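Local coordinates for sister chromatid cohesion protein (Chaetomium thermophilum, PDB 5T8V) that probably acts as a cohesin loader of the SCC2/Nipped-B family that associates with chromatin, this chain being its C-terminal HEAT-repeat fragment, at residues A[1256-1261]-A[1270-1275]; A[1278-1283]-A[1378-1383]. All blocks are in the same frame, centred on the assembly; numbering follows the deposited sequence.

Interaction 1. Residues A[1256-1261]-A[1270-1275]; sequences IDFDIA and PPHVQY
His1272 reaches Ile1256, Asp1257 and Phe1258 because its CG stands opposite the backbone N (chi1 -176°), which swings the imidazole off the first turn of helix 1271-1284 and across to the loop 1256-1261. The backbone of Phe1258 points CB at the histidine, and chi1 of 53°, with CG between N and the carbonyl carbon, turns the phenyl ring away from it. The imidazole tip does the binding: His1272 NE2 donates to Ile1256 O at 2.9 Å, a bent bond with an N-H...O angle of 140°. The nitrogen comes in from above the plane of that carbonyl, not onto a lone pair, although the oxygen itself is only a little tilted from the imidazole plane. The next carbonyl is equally near, Asp1257 O lying 2.9 Å from His1272 NE2 and 3.3 Å from His1272 CE1. Phe1258 CB meets the same ring obliquely, 3.5 Å from His1272 CD2 and as near to His1272 NE2. The loop is also braced from within: Phe1258 N bonds back to Asp1257 OD1 at 2.9 Å, and Thr1308 of helix 1291-1319 makes a second bond to the same oxygen, so the carboxylate is tied to both backbone and neighbouring helix. Beyond the histidine, the Phe1258 side chain touches Leu1374 of helix 1364-1387 and Thr1308 and Val1312 of helix 1291-1319. Pro1270 occupies the N-cap position of helix 1271-1284, and its O accepts from Gln1274 N at 3.0 Å. The whole belongs to the loop joining two consecutive helices of an alpha-helical repeat protein, in which a side chain from the first turn of the second helix holds the backbone of the loop that leaves helix 1243-1254.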
# COMPACT_ATOMS: atom_id res chain seq x y z
N ILE A 1256 -42.91 -21.84 -3.57
CA ILE A 1256 -43.20 -21.30 -4.89
C ILE A 1256 -44.20 -22.16 -5.67
O ILE A 1256 -44.79 -21.67 -6.64
CB ILE A 1256 -41.90 -21.14 -5.71
CG1 ILE A 1256 -40.84 -20.39 -4.89
CG2 ILE A 1256 -42.17 -20.37 -6.99
CD1 ILE A 1256 -39.47 -20.37 -5.51
N ASP A 1257 -44.41 -23.41 -5.26
CA ASP A 1257 -45.38 -24.27 -5.91
C ASP A 1257 -46.74 -23.59 -5.94
O ASP A 1257 -46.98 -22.65 -5.16
CB ASP A 1257 -45.48 -25.62 -5.19
CG ASP A 1257 -45.77 -26.77 -6.13
OD1 ASP A 1257 -46.26 -26.51 -7.25
OD2 ASP A 1257 -45.51 -27.93 -5.75
N PHE A 1258 -47.64 -24.03 -6.81
CA PHE A 1258 -48.90 -23.33 -7.00
C PHE A 1258 -49.96 -24.30 -7.49
O PHE A 1258 -49.67 -25.39 -7.99
CB PHE A 1258 -48.75 -22.17 -7.99
CG PHE A 1258 -48.13 -22.57 -9.30
CD1 PHE A 1258 -46.75 -22.61 -9.44
CD2 PHE A 1258 -48.92 -22.90 -10.39
CE1 PHE A 1258 -46.18 -22.98 -10.65
CE2 PHE A 1258 -48.36 -23.26 -11.59
CZ PHE A 1258 -46.98 -23.30 -11.72
N ASP A 1259 -51.21 -23.88 -7.34
CA ASP A 1259 -52.38 -24.62 -7.82
C ASP A 1259 -53.27 -23.64 -8.56
O ASP A 1259 -53.89 -22.77 -7.93
CB ASP A 1259 -53.13 -25.28 -6.66
CG ASP A 1259 -53.93 -26.49 -7.09
OD1 ASP A 1259 -54.28 -26.57 -8.29
OD2 ASP A 1259 -54.20 -27.36 -6.24
N ILE A 1260 -53.32 -23.76 -9.88
CA ILE A 1260 -54.15 -22.87 -10.70
C ILE A 1260 -55.56 -22.88 -10.12
O ILE A 1260 -56.22 -23.92 -10.08
CB ILE A 1260 -54.13 -23.29 -12.18
CG1 ILE A 1260 -52.73 -23.06 -12.76
CG2 ILE A 1260 -55.16 -22.49 -12.97
CD1 ILE A 1260 -52.55 -23.57 -14.17
N ALA A 1261 -56.02 -21.70 -9.70
CA ALA A 1261 -57.14 -21.49 -8.79
C ALA A 1261 -56.60 -20.74 -7.58
O ALA A 1261 -56.23 -21.35 -6.57
CB ALA A 1261 -57.81 -22.79 -8.35
N PRO A 1270 -50.45 -11.38 -9.84
CA PRO A 1270 -51.07 -12.21 -8.81
C PRO A 1270 -50.28 -12.14 -7.52
O PRO A 1270 -49.05 -11.97 -7.54
CB PRO A 1270 -51.04 -13.61 -9.42
CG PRO A 1270 -50.95 -13.40 -10.88
CD PRO A 1270 -50.16 -12.15 -11.06
N PRO A 1271 -50.95 -12.25 -6.37
CA PRO A 1271 -50.20 -12.25 -5.10
C PRO A 1271 -49.10 -13.29 -5.06
O PRO A 1271 -47.97 -13.00 -4.63
CB PRO A 1271 -51.29 -12.53 -4.06
CG PRO A 1271 -52.57 -12.11 -4.71
CD PRO A 1271 -52.40 -12.41 -6.16
N HIS A 1272 -49.39 -14.51 -5.53
CA HIS A 1272 -48.40 -15.58 -5.51
C HIS A 1272 -47.28 -15.34 -6.51
O HIS A 1272 -46.20 -15.92 -6.35
CB HIS A 1272 -49.08 -16.92 -5.80
CG HIS A 1272 -48.15 -18.09 -5.71
ND1 HIS A 1272 -47.36 -18.33 -4.62
CD2 HIS A 1272 -47.89 -19.08 -6.60
CE1 HIS A 1272 -46.64 -19.42 -4.82
NE2 HIS A 1272 -46.95 -19.90 -6.02
N VAL A 1273 -47.50 -14.52 -7.54
CA VAL A 1273 -46.42 -14.19 -8.47
C VAL A 1273 -45.50 -13.14 -7.87
O VAL A 1273 -44.27 -13.22 -8.02
CB VAL A 1273 -47.01 -13.73 -9.82
CG1 VAL A 1273 -45.90 -13.20 -10.74
CG2 VAL A 1273 -47.74 -14.88 -10.49
N GLN A 1274 -46.07 -12.15 -7.19
CA GLN A 1274 -45.24 -11.18 -6.47
C GLN A 1274 -44.42 -11.86 -5.39
O GLN A 1274 -43.22 -11.59 -5.24
CB GLN A 1274 -46.13 -10.08 -5.88
CG GLN A 1274 -45.37 -8.92 -5.25
CD GLN A 1274 -44.61 -8.10 -6.27
OE1 GLN A 1274 -45.20 -7.45 -7.13
NE2 GLN A 1274 -43.28 -8.14 -6.18
N TYR A 1275 -45.05 -12.76 -4.63
CA TYR A 1275 -44.34 -13.50 -3.59
C TYR A 1275 -43.27 -14.41 -4.20
O TYR A 1275 -42.11 -14.40 -3.76
CB TYR A 1275 -45.36 -14.31 -2.78
CG TYR A 1275 -44.79 -15.14 -1.66
CD1 TYR A 1275 -43.90 -14.59 -0.74
CD2 TYR A 1275 -45.16 -16.46 -1.49
CE1 TYR A 1275 -43.38 -15.35 0.30
CE2 TYR A 1275 -44.66 -17.23 -0.46
CZ TYR A 1275 -43.77 -16.66 0.43
OH TYR A 1275 -43.26 -17.42 1.46

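Interaction 2. Residues A[1278-1283]-A[1378-1383]; sequences FIIENL and WEVRTY
Val1380 meets both Ile1280 and Leu1283, its CB aimed from helix 1364-1387 at the flank of helix 1271-1284, where its two methyls part. CG2, beside its own backbone N, touches the end of Ile1280 at CD1, 3.7 Å away, the two side chains crossing obliquely, and lies 3.9 Å from Ile1280 O. CG1, opposite the backbone N (chi1 174°), goes instead to the next turn and meets Leu1283 CB at 4.1 Å, so the valine settles on two residues three apart along the facing helix. This is apolar helix-on-helix packing, as expected in an all-helical HEAT-repeat protein, with no hydrogen bond across it. With an alanine here both methyls go, and Ile1280 CD1 and Leu1283 CB would probably lose this partner, leaving a gap between the two helices. Ile1428 of helix 1422-1431 also touches Val1380, while Leu1297 and Met1301 of helix 1291-1319 pack on Leu1283. Helix 1364-1387 is tied to that same helix 1291-1319 by a salt bridge from Arg1381 to Glu1302.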
# COMPACT_ATOMS: atom_id res chain seq x y z
N PHE A 1278 -40.43 -12.48 -5.20
CA PHE A 1278 -39.70 -12.04 -4.02
C PHE A 1278 -38.73 -13.10 -3.53
O PHE A 1278 -37.60 -12.79 -3.16
CB PHE A 1278 -40.67 -11.66 -2.90
CG PHE A 1278 -40.00 -11.46 -1.57
CD1 PHE A 1278 -39.31 -10.30 -1.30
CD2 PHE A 1278 -40.07 -12.44 -0.59
CE1 PHE A 1278 -38.68 -10.11 -0.07
CE2 PHE A 1278 -39.45 -12.26 0.63
CZ PHE A 1278 -38.76 -11.10 0.89
N ILE A 1279 -39.14 -14.38 -3.54
CA ILE A 1279 -38.31 -15.42 -2.95
C ILE A 1279 -37.44 -16.15 -3.97
O ILE A 1279 -36.64 -17.01 -3.57
CB ILE A 1279 -39.14 -16.44 -2.14
CG1 ILE A 1279 -40.14 -17.18 -3.02
CG2 ILE A 1279 -39.86 -15.72 -1.00
CD1 ILE A 1279 -40.89 -18.28 -2.28
N ILE A 1280 -37.56 -15.84 -5.26
CA ILE A 1280 -36.56 -16.33 -6.22
C ILE A 1280 -35.44 -15.32 -6.39
O ILE A 1280 -34.27 -15.69 -6.52
CB ILE A 1280 -37.22 -16.67 -7.58
CG1 ILE A 1280 -37.78 -15.43 -8.26
CG2 ILE A 1280 -38.29 -17.73 -7.41
CD1 ILE A 1280 -36.87 -14.87 -9.34
N GLU A 1281 -35.77 -14.02 -6.36
CA GLU A 1281 -34.73 -13.00 -6.38
C GLU A 1281 -33.80 -13.15 -5.17
O GLU A 1281 -32.64 -12.73 -5.23
CB GLU A 1281 -35.36 -11.61 -6.41
CG GLU A 1281 -36.06 -11.28 -7.71
CD GLU A 1281 -36.81 -9.96 -7.66
OE1 GLU A 1281 -37.51 -9.72 -6.66
OE2 GLU A 1281 -36.69 -9.17 -8.62
N ASN A 1282 -34.29 -13.74 -4.08
CA ASN A 1282 -33.41 -14.08 -2.97
C ASN A 1282 -32.51 -15.26 -3.32
O ASN A 1282 -31.34 -15.29 -2.94
CB ASN A 1282 -34.23 -14.40 -1.71
CG ASN A 1282 -34.73 -13.15 -1.01
OD1 ASN A 1282 -33.96 -12.44 -0.36
ND2 ASN A 1282 -36.02 -12.89 -1.11
N LEU A 1283 -33.05 -16.25 -4.04
CA LEU A 1283 -32.25 -17.41 -4.41
C LEU A 1283 -31.10 -17.02 -5.32
O LEU A 1283 -30.01 -17.60 -5.25
CB LEU A 1283 -33.13 -18.46 -5.08
CG LEU A 1283 -34.25 -19.06 -4.23
CD1 LEU A 1283 -35.15 -19.94 -5.08
CD2 LEU A 1283 -33.69 -19.84 -3.05
N TRP A 1378 -36.43 -21.06 -13.58
CA TRP A 1378 -35.39 -21.61 -14.43
C TRP A 1378 -34.32 -20.58 -14.77
O TRP A 1378 -33.15 -20.92 -14.90
CB TRP A 1378 -36.00 -22.17 -15.72
CG TRP A 1378 -35.00 -22.89 -16.56
CD1 TRP A 1378 -34.30 -22.39 -17.62
CD2 TRP A 1378 -34.57 -24.25 -16.41
NE1 TRP A 1378 -33.47 -23.35 -18.14
CE2 TRP A 1378 -33.61 -24.50 -17.41
CE3 TRP A 1378 -34.90 -25.27 -15.52
CZ2 TRP A 1378 -32.99 -25.74 -17.56
CZ3 TRP A 1378 -34.28 -26.50 -15.66
CH2 TRP A 1378 -33.33 -26.72 -16.67
N GLU A 1379 -34.71 -19.31 -14.91
CA GLU A 1379 -33.73 -18.26 -15.14
C GLU A 1379 -32.72 -18.21 -14.00
O GLU A 1379 -31.50 -18.29 -14.23
CB GLU A 1379 -34.43 -16.91 -15.30
CG GLU A 1379 -33.50 -15.74 -15.60
CD GLU A 1379 -32.79 -15.89 -16.93
OE1 GLU A 1379 -33.28 -16.66 -17.79
OE2 GLU A 1379 -31.73 -15.25 -17.12
N VAL A 1380 -33.20 -18.10 -12.76
CA VAL A 1380 -32.29 -18.11 -11.61
C VAL A 1380 -31.50 -19.41 -11.58
O VAL A 1380 -30.33 -19.43 -11.20
CB VAL A 1380 -33.08 -17.90 -10.31
CG1 VAL A 1380 -32.17 -18.05 -9.09
CG2 VAL A 1380 -33.74 -16.52 -10.31
N ARG A 1381 -32.13 -20.52 -11.98
CA ARG A 1381 -31.44 -21.81 -11.98
C ARG A 1381 -30.21 -21.77 -12.88
O ARG A 1381 -29.10 -22.06 -12.43
CB ARG A 1381 -32.41 -22.91 -12.42
CG ARG A 1381 -31.79 -24.28 -12.59
CD ARG A 1381 -31.40 -24.55 -14.03
NE ARG A 1381 -30.86 -25.90 -14.22
CZ ARG A 1381 -30.28 -26.32 -15.34
NH1 ARG A 1381 -30.15 -25.51 -16.38
NH2 ARG A 1381 -29.82 -27.56 -15.42
N THR A 1382 -30.40 -21.41 -14.15
CA THR A 1382 -29.27 -21.29 -15.05
C THR A 1382 -28.24 -20.30 -14.52
O THR A 1382 -27.03 -20.54 -14.59
CB THR A 1382 -29.74 -20.87 -16.45
OG1 THR A 1382 -30.37 -19.58 -16.37
CG2 THR A 1382 -30.72 -21.88 -17.01
N TYR A 1383 -28.72 -19.17 -13.97
CA TYR A 1383 -27.80 -18.18 -13.42
C TYR A 1383 -26.92 -18.79 -12.34
O TYR A 1383 -25.74 -18.44 -12.22
CB TYR A 1383 -28.57 -16.99 -12.87
CG TYR A 1383 -27.71 -16.02 -12.10
CD1 TYR A 1383 -26.82 -15.17 -12.75
CD2 TYR A 1383 -27.77 -15.96 -10.71
CE1 TYR A 1383 -26.02 -14.29 -12.04
CE2 TYR A 1383 -26.98 -15.08 -9.99
CZ TYR A 1383 -26.11 -14.25 -10.66
OH TYR A 1383 -25.32 -13.37 -9.95

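How the interactions relate
Leaving helix 1243-1254, the chain enters the loop 1256-1261, and interaction 1 closes this short connection, part of it not modelled, onto the start of helix 1271-1284. The same helix then carries on into interaction 2, whose partner in helix 1364-1387 arrives only after helix 1291-1319 and a further unmodelled region. The two contacts therefore follow in series, neither nested nor crossed, one local and the other long-range. Their centres lie about 15 Å apart, and Ile1256 bridges them: its CG1 packs on Ile1279 CD1 at 3.4 Å and its CD1 on Ile1280 CG2 at 3.5 Å. Together they tie the loop and helix 1364-1387 to helix 1271-1284.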